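Local coordinates for TbpB (Actinobacillus pleuropneumoniae, PDB 3HOL), which probably binds host transferrin at the bacterial surface, as a lipoprotein part of the transferrin receptor that serves iron acquisition, at residues A[186-189]-A[195-198]; A[213-218]-A[223-228]; A[343-348]-A[354-359]. One frame throughout, in Å; residues are numbered along the deposited sequence.

Contact 1. Residues A[186-189]-A[195-198]; sequences GKLS and IYTV
Leu188 sits directly across from Tyr196 in an antiparallel pair, and its side chain can be followed outward. CB leaves on the face that also carries Tyr196 and Val198. Leu188 CG stands beside the backbone N (chi1 -53°) and comes within 4.4 Å of Val198 CG1. Leu188 CD1 then turns to the tyrosine and lies 4.1 Å from Tyr196 CD2, approaching the ring at a slant. Beyond the hairpin, Trp126 and Phe175 also touch this leucine, and Phe250 meets the Tyr196 ring edge to face. The two strands, 183-190 and 193-203, form a beta hairpin in the first of the protein's two beta barrels, and a classic beta bulge interrupts their pairing. Ile195 and Tyr196 both face Leu188, and Leu188 O takes both of their N-H groups. Ile195 N is 2.8 Å from Leu188 O, and Tyr196 N is 3.2 Å from Leu188 O. Leu188 N returns a bond of 3.0 Å to Tyr196 O. On the other face, Lys187 and Thr197 run side by side. At the far end Val198 N donates to Gly186 O over 2.9 Å, while Val198 CG2 rests 3.5 Å from Gly186 N.

Contact 2. Residues A[213-218]-A[223-228]; sequences ASDKNK and SYNFFS
Asn225 reaches across to Asp215 and Asn217 because its CG lies anti to the backbone N (chi1 165°), which carries the amide to the 213-218 side. Lys218 CG is also trans to its own N (chi1 -156°), and its chain runs alongside the Tyr224 ring. Apart from Ala213, which ends strand 206-213, both segments belong to the irregular loop before strand 231-239 of the barrel, and two Asx turns shape it. In one, Asp215 OD1 accepts from Asn217 N. In the other, Asn225 OD1 accepts from Phe227 N at 2.9 Å. The Asn225 amide therefore uses both ends. Asn225 ND2 donates to Asn217 O at 2.9 Å, an oxygen almost in the amide plane, and makes a weak, bent bond to Asp215 O. These bonds limit its rotation. The Asn225 backbone N adds a short bond of 2.6 Å to Lys218 O. Lys218 CG comes obliquely to the Tyr224 ring, 3.6 Å from CE1. Beyond the segments, Lys218 NZ forms a salt bridge with Glu138, and Tyr224 OH bonds to Arg140. A water accepts a hydrogen bond from Asp215 N and lies 2.8 Å from Phe227 O, to which it can donate.

Contact 3. Residues A[343-348]-A[354-359]; sequences QLWQQA and ENNSLF
Residues 343-348 and 354-359 meet as the two arms of a beta hairpin in the C-lobe handle domain. Strand 339-346 pairs antiparallel with strand 356-363, and the segments bury 543 Å² between them. Gln343 pairs with Leu358 and Leu344 with Ser357. The register then slips by one residue at a beta bulge, and Gln346 pairs with Glu354. Beyond the slip, Gln346 N donates to Glu354 O and Glu354 N donates to Gln346 O at 2.6 Å. The latter bond is nearly straight, with an N-H...O angle of 176°. Leu344 O is held twice by one residue: Ser357 N comes to 2.6 Å and Ser357 OG to 2.9 Å. The serine hydroxyl can do this because chi1 of 65° sets it between its own N and carbonyl carbon. The same OG lies against Leu344 CB. Phe359 turns its ring edge to Gln343 O, and this oxygen lies near the ring plane, 3.7 Å from Phe359 CE2. On the other face, Gln343 and Leu358 run side by side, with Gln343 CG 3.6 Å from Leu358 CD2. Trp345 and Asn356 lie side by side, their ring and amide planes 72° apart. Asn356 OD1 approaches the indole obliquely, 3.6 Å from Trp345 CE3. At the loop end Gln346 and Glu354 extend together. Glu354 OE1 lies 3.5 Å from Gln346 CD, the amide and carboxylate planes well turned from each other. Strand 325-332 flanks the first arm, where Val328 and Val330 touch Trp345. Strand 272-282 flanks the second, and its Lys280 touches both Leu344 and Ser357. Four of the five hydrogen bonds are backbone to backbone. The fifth uses the Ser357 hydroxyl, so Leu344 O accepts two bonds within a buried pair, and the hydroxyl's proton has a partner there.

How the contacts relate
From the N terminus, the chain first closes contact 1, which pairs strands 183-190 and 193-203 across their hairpin turn. It continues through strand 206-213 into a long loop, where contact 2 closes a second, irregular turn before strand 231-239. Contact 3 comes much later, closing a hairpin of the handle domain. The three follow in series, with none nested or crossed. Contacts 1 and 2 share one barrel, with centres about 13 Å apart. They touch: Ile195 O lies 2.8 Å from Ser214 N, a probable hydrogen bond, and Phe227 packs on Ile195 and Tyr196. Contact 3 lies across the chain's centre, its own centre about 46 Å from that of contact 1.

Contact 1. Residues A[186-189]-A[195-198]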
ATOM      1  N   GLY A 186     -14.096  -8.790  14.897  1.00  9.09           N
ATOM      2  CA  GLY A 186     -15.017  -9.341  13.924  1.00  8.54           C
ATOM      3  C   GLY A 186     -15.244 -10.832  14.126  1.00  8.76           C
ATOM      4  O   GLY A 186     -14.648 -11.444  15.011  1.00  8.75           O
ATOM      5  N   LYS A 187     -16.095 -11.394  13.268  1.00  7.85           N
ATOM      6  CA  LYS A 187     -16.459 -12.793  13.285  1.00  9.07           C
ATOM      7  C   LYS A 187     -16.552 -13.345  11.860  1.00  9.12           C
ATOM      8  O   LYS A 187     -17.113 -12.704  10.949  1.00  9.61           O
ATOM      9  CB  LYS A 187     -17.808 -13.023  13.952  1.00  8.51           C
ATOM     10  CG  LYS A 187     -17.901 -12.588  15.439  1.00 11.24           C
ATOM     11  CD  LYS A 187     -19.274 -12.995  16.033  1.00 16.21           C
ATOM     12  CE  LYS A 187     -19.301 -12.794  17.555  1.00 21.48           C
ATOM     13  NZ  LYS A 187     -18.851 -11.432  17.927  1.00 23.65           N
ATOM     14  N   LEU A 188     -16.035 -14.555  11.706  1.00  8.43           N
ATOM     15  CA  LEU A 188     -16.292 -15.369  10.507  1.00  8.20           C
ATOM     16  C   LEU A 188     -17.293 -16.424  10.947  1.00  9.23           C
ATOM     17  O   LEU A 188     -17.044 -17.165  11.907  1.00  8.92           O
ATOM     18  CB  LEU A 188     -14.976 -16.006  10.031  1.00  8.06           C
ATOM     19  CG  LEU A 188     -13.853 -14.990   9.835  1.00  7.43           C
ATOM     20  CD1 LEU A 188     -12.637 -15.712   9.223  1.00  8.67           C
ATOM     21  CD2 LEU A 188     -14.282 -13.803   8.912  1.00 10.43           C
ATOM     22  N   SER A 189     -18.409 -16.506  10.226  1.00 10.18           N
ATOM     23  CA  SER A 189     -19.540 -17.344  10.591  1.00 10.38           C
ATOM     24  C   SER A 189     -19.875 -18.321   9.484  1.00 11.31           C
ATOM     25  O   SER A 189     -19.496 -18.105   8.333  1.00 10.05           O
ATOM     26  CB  SER A 189     -20.756 -16.452  10.866  1.00 10.68           C
ATOM     27  OG  SER A 189     -20.467 -15.604  11.953  1.00 13.55           O
ATOM     28  N   ILE A 195     -17.420 -19.192  13.759  1.00 10.78           N
ATOM     29  CA  ILE A 195     -16.355 -20.148  13.496  1.00 10.66           C
ATOM     30  C   ILE A 195     -15.020 -19.589  14.018  1.00 10.91           C
ATOM     31  O   ILE A 195     -14.256 -20.299  14.646  1.00 10.83           O
ATOM     32  CB  ILE A 195     -16.268 -20.541  11.981  1.00 10.35           C
ATOM     33  CG1 ILE A 195     -17.636 -21.000  11.409  1.00  9.94           C
ATOM     34  CG2 ILE A 195     -15.212 -21.648  11.761  1.00  9.78           C
ATOM     35  CD1 ILE A 195     -18.257 -22.322  12.078  1.00 10.32           C
ATOM     36  N   TYR A 196     -14.755 -18.306  13.755  1.00 10.55           N
ATOM     37  CA  TYR A 196     -13.616 -17.615  14.317  1.00 10.77           C
ATOM     38  C   TYR A 196     -14.049 -16.255  14.812  1.00 11.45           C
ATOM     39  O   TYR A 196     -14.984 -15.636  14.261  1.00 12.36           O
ATOM     40  CB  TYR A 196     -12.540 -17.383  13.243  1.00  9.40           C
ATOM     41  CG  TYR A 196     -11.975 -18.641  12.609  1.00 10.86           C
ATOM     42  CD1 TYR A 196     -10.827 -19.251  13.139  1.00 10.86           C
ATOM     43  CD2 TYR A 196     -12.545 -19.183  11.457  1.00 10.60           C
ATOM     44  CE1 TYR A 196     -10.283 -20.400  12.570  1.00 11.76           C
ATOM     45  CE2 TYR A 196     -11.992 -20.330  10.851  1.00 10.28           C
ATOM     46  CZ  TYR A 196     -10.872 -20.950  11.445  1.00 12.12           C
ATOM     47  OH  TYR A 196     -10.291 -22.078  10.888  1.00 12.23           O
ATOM     48  N   THR A 197     -13.332 -15.747  15.804  1.00 11.62           N
ATOM     49  CA  THR A 197     -13.374 -14.324  16.050  1.00 12.04           C
ATOM     50  C   THR A 197     -12.028 -13.797  15.634  1.00 12.50           C
ATOM     51  O   THR A 197     -11.048 -14.541  15.588  1.00 12.45           O
ATOM     52  CB  THR A 197     -13.653 -13.986  17.537  1.00 12.97           C
ATOM     53  OG1 THR A 197     -12.684 -14.654  18.359  1.00 12.42           O
ATOM     54  CG2 THR A 197     -15.086 -14.446  17.934  1.00 13.02           C
ATOM     55  N   VAL A 198     -11.978 -12.512  15.301  1.00 11.93           N
ATOM     56  CA  VAL A 198     -10.739 -11.905  14.854  1.00 11.70           C
ATOM     57  C   VAL A 198     -10.431 -10.581  15.628  1.00 11.26           C
ATOM     58  O   VAL A 198     -11.336  -9.909  16.136  1.00 10.58           O
ATOM     59  CB  VAL A 198     -10.747 -11.610  13.323  1.00 13.30           C
ATOM     60  CG1 VAL A 198     -10.968 -12.888  12.464  1.00 10.87           C
ATOM     61  CG2 VAL A 198     -11.762 -10.620  12.985  1.00 12.75           C
TER

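Contact 2. Residues A[213-218]-A[223-228]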
ATOM      1  N   ALA A 213     -10.034 -19.599  16.995  1.00 11.43           N
ATOM      2  CA  ALA A 213     -11.017 -20.641  16.678  1.00 11.71           C
ATOM      3  C   ALA A 213     -12.101 -20.683  17.737  1.00 12.83           C
ATOM      4  O   ALA A 213     -11.784 -20.761  18.945  1.00 13.00           O
ATOM      5  CB  ALA A 213     -10.364 -21.990  16.555  1.00 11.15           C
ATOM      6  N   SER A 214     -13.371 -20.660  17.325  1.00 13.47           N
ATOM      7  CA  SER A 214     -14.474 -20.607  18.307  1.00 14.04           C
ATOM      8  C   SER A 214     -14.744 -21.989  18.926  1.00 15.39           C
ATOM      9  O   SER A 214     -15.223 -22.066  20.038  1.00 13.59           O
ATOM     10  CB  SER A 214     -15.767 -20.038  17.701  1.00 14.66           C
ATOM     11  OG  SER A 214     -15.539 -18.763  17.097  1.00 17.25           O
ATOM     12  N   ASP A 215     -14.417 -23.061  18.209  1.00 16.06           N
ATOM     13  CA  ASP A 215     -14.549 -24.432  18.712  1.00 17.23           C
ATOM     14  C   ASP A 215     -13.169 -25.065  18.637  1.00 18.02           C
ATOM     15  O   ASP A 215     -12.689 -25.347  17.548  1.00 17.04           O
ATOM     16  CB  ASP A 215     -15.580 -25.220  17.881  1.00 17.31           C
ATOM     17  CG  ASP A 215     -15.809 -26.661  18.411  1.00 19.63           C
ATOM     18  OD1 ASP A 215     -15.020 -27.147  19.265  1.00 19.65           O
ATOM     19  OD2 ASP A 215     -16.772 -27.302  17.940  1.00 20.88           O
ATOM     20  N   LYS A 216     -12.520 -25.235  19.796  1.00 19.78           N
ATOM     21  CA  LYS A 216     -11.138 -25.731  19.896  1.00 22.15           C
ATOM     22  C   LYS A 216     -11.024 -27.260  19.783  1.00 23.26           C
ATOM     23  O   LYS A 216      -9.916 -27.804  19.677  1.00 23.92           O
ATOM     24  CB  LYS A 216     -10.491 -25.293  21.231  1.00 23.19           C
ATOM     25  CG  LYS A 216      -9.996 -23.838  21.274  1.00 26.72           C
ATOM     26  CD  LYS A 216      -8.706 -23.668  20.394  1.00 30.21           C
ATOM     27  CE  LYS A 216      -8.715 -22.353  19.630  1.00 34.24           C
ATOM     28  NZ  LYS A 216      -9.262 -21.145  20.397  1.00 30.17           N
ATOM     29  N   ASN A 217     -12.159 -27.942  19.773  1.00 24.69           N
ATOM     30  CA  ASN A 217     -12.173 -29.413  19.660  1.00 26.95           C
ATOM     31  C   ASN A 217     -12.232 -29.910  18.210  1.00 26.58           C
ATOM     32  O   ASN A 217     -13.180 -29.617  17.485  1.00 27.03           O
ATOM     33  CB  ASN A 217     -13.344 -30.004  20.447  1.00 27.32           C
ATOM     34  CG  ASN A 217     -13.269 -29.689  21.930  1.00 31.25           C
ATOM     35  OD1 ASN A 217     -12.189 -29.661  22.523  1.00 34.05           O
ATOM     36  ND2 ASN A 217     -14.433 -29.436  22.540  1.00 35.29           N
ATOM     37  N   LYS A 218     -11.218 -30.664  17.817  1.00 26.48           N
ATOM     38  CA  LYS A 218     -11.145 -31.264  16.498  1.00 27.09           C
ATOM     39  C   LYS A 218     -12.250 -32.299  16.255  1.00 26.90           C
ATOM     40  O   LYS A 218     -12.827 -32.362  15.164  1.00 26.39           O
ATOM     41  CB  LYS A 218      -9.774 -31.895  16.340  1.00 27.56           C
ATOM     42  CG  LYS A 218      -9.295 -32.067  14.930  1.00 28.12           C
ATOM     43  CD  LYS A 218      -7.864 -32.606  14.926  1.00 29.83           C
ATOM     44  CE  LYS A 218      -6.864 -31.480  14.657  1.00 29.68           C
ATOM     45  NZ  LYS A 218      -5.649 -32.037  14.025  1.00 28.42           N
ATOM     46  N   SER A 223     -18.296 -35.666  12.922  1.00 29.45           N
ATOM     47  CA  SER A 223     -18.274 -34.440  13.677  1.00 27.87           C
ATOM     48  C   SER A 223     -16.885 -33.734  13.639  1.00 25.49           C
ATOM     49  O   SER A 223     -16.660 -32.802  14.391  1.00 26.00           O
ATOM     50  CB  SER A 223     -18.726 -34.721  15.127  1.00 27.85           C
ATOM     51  OG  SER A 223     -17.648 -35.202  15.922  1.00 30.13           O
ATOM     52  N   TYR A 224     -15.967 -34.187  12.785  1.00 22.55           N
ATOM     53  CA  TYR A 224     -14.647 -33.569  12.661  1.00 19.30           C
ATOM     54  C   TYR A 224     -14.796 -32.072  12.382  1.00 17.93           C
ATOM     55  O   TYR A 224     -15.592 -31.656  11.529  1.00 16.16           O
ATOM     56  CB  TYR A 224     -13.836 -34.227  11.556  1.00 18.81           C
ATOM     57  CG  TYR A 224     -12.397 -33.747  11.437  1.00 18.82           C
ATOM     58  CD1 TYR A 224     -11.367 -34.395  12.104  1.00 17.63           C
ATOM     59  CD2 TYR A 224     -12.058 -32.645  10.637  1.00 14.91           C
ATOM     60  CE1 TYR A 224     -10.027 -33.957  11.983  1.00 16.52           C
ATOM     61  CE2 TYR A 224     -10.740 -32.203  10.526  1.00 13.31           C
ATOM     62  CZ  TYR A 224      -9.732 -32.866  11.192  1.00 17.35           C
ATOM     63  OH  TYR A 224      -8.428 -32.437  11.074  1.00 16.64           O
ATOM     64  N   ASN A 225     -13.989 -31.286  13.077  1.00 15.85           N
ATOM     65  CA  ASN A 225     -14.048 -29.834  13.008  1.00 14.50           C
ATOM     66  C   ASN A 225     -12.795 -29.335  12.294  1.00 13.88           C
ATOM     67  O   ASN A 225     -11.684 -29.473  12.811  1.00 13.17           O
ATOM     68  CB  ASN A 225     -14.200 -29.268  14.441  1.00 15.05           C
ATOM     69  CG  ASN A 225     -13.896 -27.779  14.521  1.00 14.26           C
ATOM     70  OD1 ASN A 225     -14.025 -27.060  13.537  1.00 14.03           O
ATOM     71  ND2 ASN A 225     -13.478 -27.314  15.680  1.00 13.48           N
ATOM     72  N   PHE A 226     -12.952 -28.813  11.073  1.00 12.39           N
ATOM     73  CA  PHE A 226     -11.802 -28.328  10.281  1.00 12.10           C
ATOM     74  C   PHE A 226     -11.145 -27.015  10.797  1.00 12.22           C
ATOM     75  O   PHE A 226     -10.087 -26.612  10.289  1.00 13.08           O
ATOM     76  CB  PHE A 226     -12.227 -28.161   8.818  1.00 10.54           C
ATOM     77  CG  PHE A 226     -12.234 -29.459   8.076  1.00 13.49           C
ATOM     78  CD1 PHE A 226     -11.060 -29.963   7.514  1.00 12.59           C
ATOM     79  CD2 PHE A 226     -13.399 -30.238   8.026  1.00 11.71           C
ATOM     80  CE1 PHE A 226     -11.061 -31.222   6.858  1.00 13.82           C
ATOM     81  CE2 PHE A 226     -13.405 -31.467   7.377  1.00 15.32           C
ATOM     82  CZ  PHE A 226     -12.249 -31.962   6.787  1.00 13.38           C
ATOM     83  N   PHE A 227     -11.799 -26.358  11.761  1.00 10.44           N
ATOM     84  CA  PHE A 227     -11.483 -24.956  12.146  1.00 11.07           C
ATOM     85  C   PHE A 227     -11.089 -24.876  13.622  1.00 10.98           C
ATOM     86  O   PHE A 227     -11.591 -24.014  14.360  1.00  9.29           O
ATOM     87  CB  PHE A 227     -12.731 -24.067  11.900  1.00  9.22           C
ATOM     88  CG  PHE A 227     -13.419 -24.358  10.569  1.00 11.52           C
ATOM     89  CD1 PHE A 227     -12.852 -23.926   9.386  1.00 10.43           C
ATOM     90  CD2 PHE A 227     -14.621 -25.091  10.522  1.00 13.68           C
ATOM     91  CE1 PHE A 227     -13.444 -24.203   8.146  1.00 11.19           C
ATOM     92  CE2 PHE A 227     -15.222 -25.383   9.291  1.00 12.58           C
ATOM     93  CZ  PHE A 227     -14.630 -24.935   8.101  1.00 11.90           C
ATOM     94  N   SER A 228     -10.202 -25.782  14.043  1.00 11.48           N
ATOM     95  CA  SER A 228      -9.929 -25.914  15.487  1.00 12.20           C
ATOM     96  C   SER A 228      -8.699 -25.113  15.886  1.00 12.13           C
ATOM     97  O   SER A 228      -8.486 -24.863  17.075  1.00 12.19           O
ATOM     98  CB  SER A 228      -9.763 -27.391  15.903  1.00 12.20           C
ATOM     99  OG  SER A 228      -8.584 -27.975  15.320  1.00 15.38           O
TER
HETATM  100  O   HOH W   1     -14.013 -23.065  15.308  1.00 12.75           O

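Contact 3. Residues A[343-348]-A[354-359]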
ATOM      1  N   GLN A 343      13.876  11.035  -8.360  1.00 17.88           N
ATOM      2  CA  GLN A 343      13.713  10.891  -9.790  1.00 20.03           C
ATOM      3  C   GLN A 343      13.615   9.435 -10.192  1.00 20.57           C
ATOM      4  O   GLN A 343      14.238   8.556  -9.583  1.00 20.87           O
ATOM      5  CB  GLN A 343      14.872  11.600 -10.531  1.00 21.86           C
ATOM      6  CG  GLN A 343      14.845  13.103 -10.261  1.00 25.33           C
ATOM      7  CD  GLN A 343      15.923  13.893 -10.975  1.00 34.53           C
ATOM      8  OE1 GLN A 343      16.594  13.375 -11.884  1.00 37.88           O
ATOM      9  NE2 GLN A 343      16.106  15.169 -10.562  1.00 31.45           N
ATOM     10  N   LEU A 344      12.842   9.191 -11.235  1.00 20.61           N
ATOM     11  CA  LEU A 344      12.653   7.841 -11.739  1.00 21.96           C
ATOM     12  C   LEU A 344      12.570   7.881 -13.263  1.00 22.89           C
ATOM     13  O   LEU A 344      11.750   8.615 -13.824  1.00 22.98           O
ATOM     14  CB  LEU A 344      11.366   7.269 -11.149  1.00 20.92           C
ATOM     15  CG  LEU A 344      10.908   5.896 -11.574  1.00 22.50           C
ATOM     16  CD1 LEU A 344      11.774   4.800 -10.924  1.00 22.04           C
ATOM     17  CD2 LEU A 344       9.444   5.788 -11.198  1.00 19.69           C
ATOM     18  N   TRP A 345      13.412   7.074 -13.905  1.00 23.85           N
ATOM     19  CA  TRP A 345      13.463   6.999 -15.333  1.00 26.01           C
ATOM     20  C   TRP A 345      13.747   5.563 -15.786  1.00 27.72           C
ATOM     21  O   TRP A 345      14.011   4.669 -14.960  1.00 27.59           O
ATOM     22  CB  TRP A 345      14.483   8.010 -15.884  1.00 25.52           C
ATOM     23  CG  TRP A 345      15.935   7.742 -15.556  1.00 25.19           C
ATOM     24  CD1 TRP A 345      16.781   6.888 -16.218  1.00 27.07           C
ATOM     25  CD2 TRP A 345      16.726   8.365 -14.523  1.00 24.17           C
ATOM     26  NE1 TRP A 345      18.042   6.922 -15.642  1.00 26.87           N
ATOM     27  CE2 TRP A 345      18.029   7.812 -14.598  1.00 24.05           C
ATOM     28  CE3 TRP A 345      16.448   9.298 -13.522  1.00 25.60           C
ATOM     29  CZ2 TRP A 345      19.064   8.195 -13.734  1.00 25.77           C
ATOM     30  CZ3 TRP A 345      17.484   9.678 -12.652  1.00 25.97           C
ATOM     31  CH2 TRP A 345      18.776   9.119 -12.768  1.00 25.77           C
ATOM     32  N   GLN A 346      13.648   5.350 -17.091  1.00 29.82           N
ATOM     33  CA  GLN A 346      14.007   4.078 -17.698  1.00 32.74           C
ATOM     34  C   GLN A 346      15.304   4.253 -18.468  1.00 34.46           C
ATOM     35  O   GLN A 346      15.446   5.177 -19.269  1.00 34.84           O
ATOM     36  CB  GLN A 346      12.894   3.595 -18.628  1.00 32.68           C
ATOM     37  CG  GLN A 346      13.161   2.230 -19.282  1.00 33.48           C
ATOM     38  CD  GLN A 346      11.961   1.724 -20.094  1.00 35.04           C
ATOM     39  OE1 GLN A 346      10.900   2.344 -20.099  1.00 34.74           O
ATOM     40  NE2 GLN A 346      12.132   0.598 -20.778  1.00 34.78           N
ATOM     41  N   GLN A 347      16.263   3.378 -18.217  1.00 36.95           N
ATOM     42  CA  GLN A 347      17.538   3.494 -18.902  1.00 39.81           C
ATOM     43  C   GLN A 347      18.155   2.139 -19.061  1.00 41.30           C
ATOM     44  O   GLN A 347      18.789   1.626 -18.134  1.00 41.34           O
ATOM     45  CB  GLN A 347      18.498   4.424 -18.143  1.00 40.14           C
ATOM     46  CG  GLN A 347      19.843   4.704 -18.846  1.00 41.80           C
ATOM     47  CD  GLN A 347      20.634   5.856 -18.203  1.00 43.46           C
ATOM     48  OE1 GLN A 347      21.302   6.612 -18.895  1.00 44.73           O
ATOM     49  NE2 GLN A 347      20.545   5.991 -16.885  1.00 42.63           N
ATOM     50  N   ALA A 348      17.949   1.555 -20.239  1.00 43.72           N
ATOM     51  CA  ALA A 348      18.708   0.381 -20.700  1.00 45.61           C
ATOM     52  C   ALA A 348      20.229   0.602 -20.599  1.00 47.11           C
ATOM     53  O   ALA A 348      20.713   1.723 -20.383  1.00 47.53           O
ATOM     54  CB  ALA A 348      18.322   0.051 -22.134  1.00 45.51           C
ATOM     55  N   GLU A 354      15.323   7.505 -20.464  1.00 43.55           N
ATOM     56  CA  GLU A 354      14.042   7.860 -21.084  1.00 42.21           C
ATOM     57  C   GLU A 354      12.847   7.730 -20.121  1.00 40.63           C
ATOM     58  O   GLU A 354      12.926   7.032 -19.105  1.00 40.44           O
ATOM     59  CB  GLU A 354      13.819   7.030 -22.345  1.00 42.56           C
ATOM     60  CG  GLU A 354      14.078   5.536 -22.136  1.00 45.18           C
ATOM     61  CD  GLU A 354      13.329   4.649 -23.115  1.00 48.27           C
ATOM     62  OE1 GLU A 354      13.245   3.430 -22.842  1.00 49.33           O
ATOM     63  OE2 GLU A 354      12.823   5.166 -24.147  1.00 49.99           O
ATOM     64  N   ASN A 355      11.751   8.408 -20.461  1.00 38.43           N
ATOM     65  CA  ASN A 355      10.533   8.466 -19.635  1.00 36.83           C
ATOM     66  C   ASN A 355      10.813   8.880 -18.184  1.00 34.35           C
ATOM     67  O   ASN A 355      10.482   8.179 -17.226  1.00 33.59           O
ATOM     68  CB  ASN A 355       9.752   7.151 -19.711  1.00 37.92           C
ATOM     69  CG  ASN A 355       9.497   6.720 -21.143  1.00 40.37           C
ATOM     70  OD1 ASN A 355       9.002   7.503 -21.962  1.00 44.13           O
ATOM     71  ND2 ASN A 355       9.865   5.486 -21.462  1.00 41.73           N
ATOM     72  N   ASN A 356      11.465  10.021 -18.057  1.00 31.06           N
ATOM     73  CA  ASN A 356      11.847  10.549 -16.779  1.00 28.82           C
ATOM     74  C   ASN A 356      10.594  11.011 -16.024  1.00 26.02           C
ATOM     75  O   ASN A 356       9.648  11.507 -16.626  1.00 24.34           O
ATOM     76  CB  ASN A 356      12.868  11.687 -16.986  1.00 29.47           C
ATOM     77  CG  ASN A 356      13.522  12.130 -15.699  1.00 32.80           C
ATOM     78  OD1 ASN A 356      13.713  11.338 -14.766  1.00 34.96           O
ATOM     79  ND2 ASN A 356      13.870  13.419 -15.631  1.00 36.33           N
ATOM     80  N   SER A 357      10.603  10.821 -14.703  1.00 23.71           N
ATOM     81  CA  SER A 357       9.490  11.205 -13.824  1.00 21.65           C
ATOM     82  C   SER A 357      10.015  11.568 -12.419  1.00 20.39           C
ATOM     83  O   SER A 357      11.193  11.329 -12.108  1.00 18.40           O
ATOM     84  CB  SER A 357       8.442  10.075 -13.747  1.00 22.06           C
ATOM     85  OG  SER A 357       8.995   8.929 -13.121  1.00 22.80           O
ATOM     86  N   LEU A 358       9.141  12.135 -11.584  1.00 18.96           N
ATOM     87  CA  LEU A 358       9.476  12.402 -10.186  1.00 18.05           C
ATOM     88  C   LEU A 358       8.529  11.603  -9.278  1.00 18.46           C
ATOM     89  O   LEU A 358       7.441  11.260  -9.702  1.00 18.54           O
ATOM     90  CB  LEU A 358       9.328  13.892  -9.888  1.00 17.65           C
ATOM     91  CG  LEU A 358      10.148  14.812 -10.801  1.00 15.13           C
ATOM     92  CD1 LEU A 358       9.649  16.259 -10.582  1.00 17.83           C
ATOM     93  CD2 LEU A 358      11.605  14.709 -10.447  1.00 14.65           C
ATOM     94  N   PHE A 359       8.946  11.315  -8.042  1.00 16.14           N
ATOM     95  CA  PHE A 359       8.053  10.658  -7.095  1.00 14.96           C
ATOM     96  C   PHE A 359       8.205  11.292  -5.717  1.00 13.83           C
ATOM     97  O   PHE A 359       9.284  11.841  -5.374  1.00 12.44           O
ATOM     98  CB  PHE A 359       8.313   9.132  -7.034  1.00 13.66           C
ATOM     99  CG  PHE A 359       9.640   8.761  -6.413  1.00 15.36           C
ATOM    100  CD1 PHE A 359       9.776   8.624  -5.034  1.00 15.15           C
ATOM    101  CD2 PHE A 359      10.778   8.576  -7.224  1.00 17.96           C
ATOM    102  CE1 PHE A 359      11.020   8.298  -4.462  1.00 18.47           C
ATOM    103  CE2 PHE A 359      12.035   8.254  -6.661  1.00 16.82           C
ATOM    104  CZ  PHE A 359      12.161   8.119  -5.294  1.00 17.49           C
TER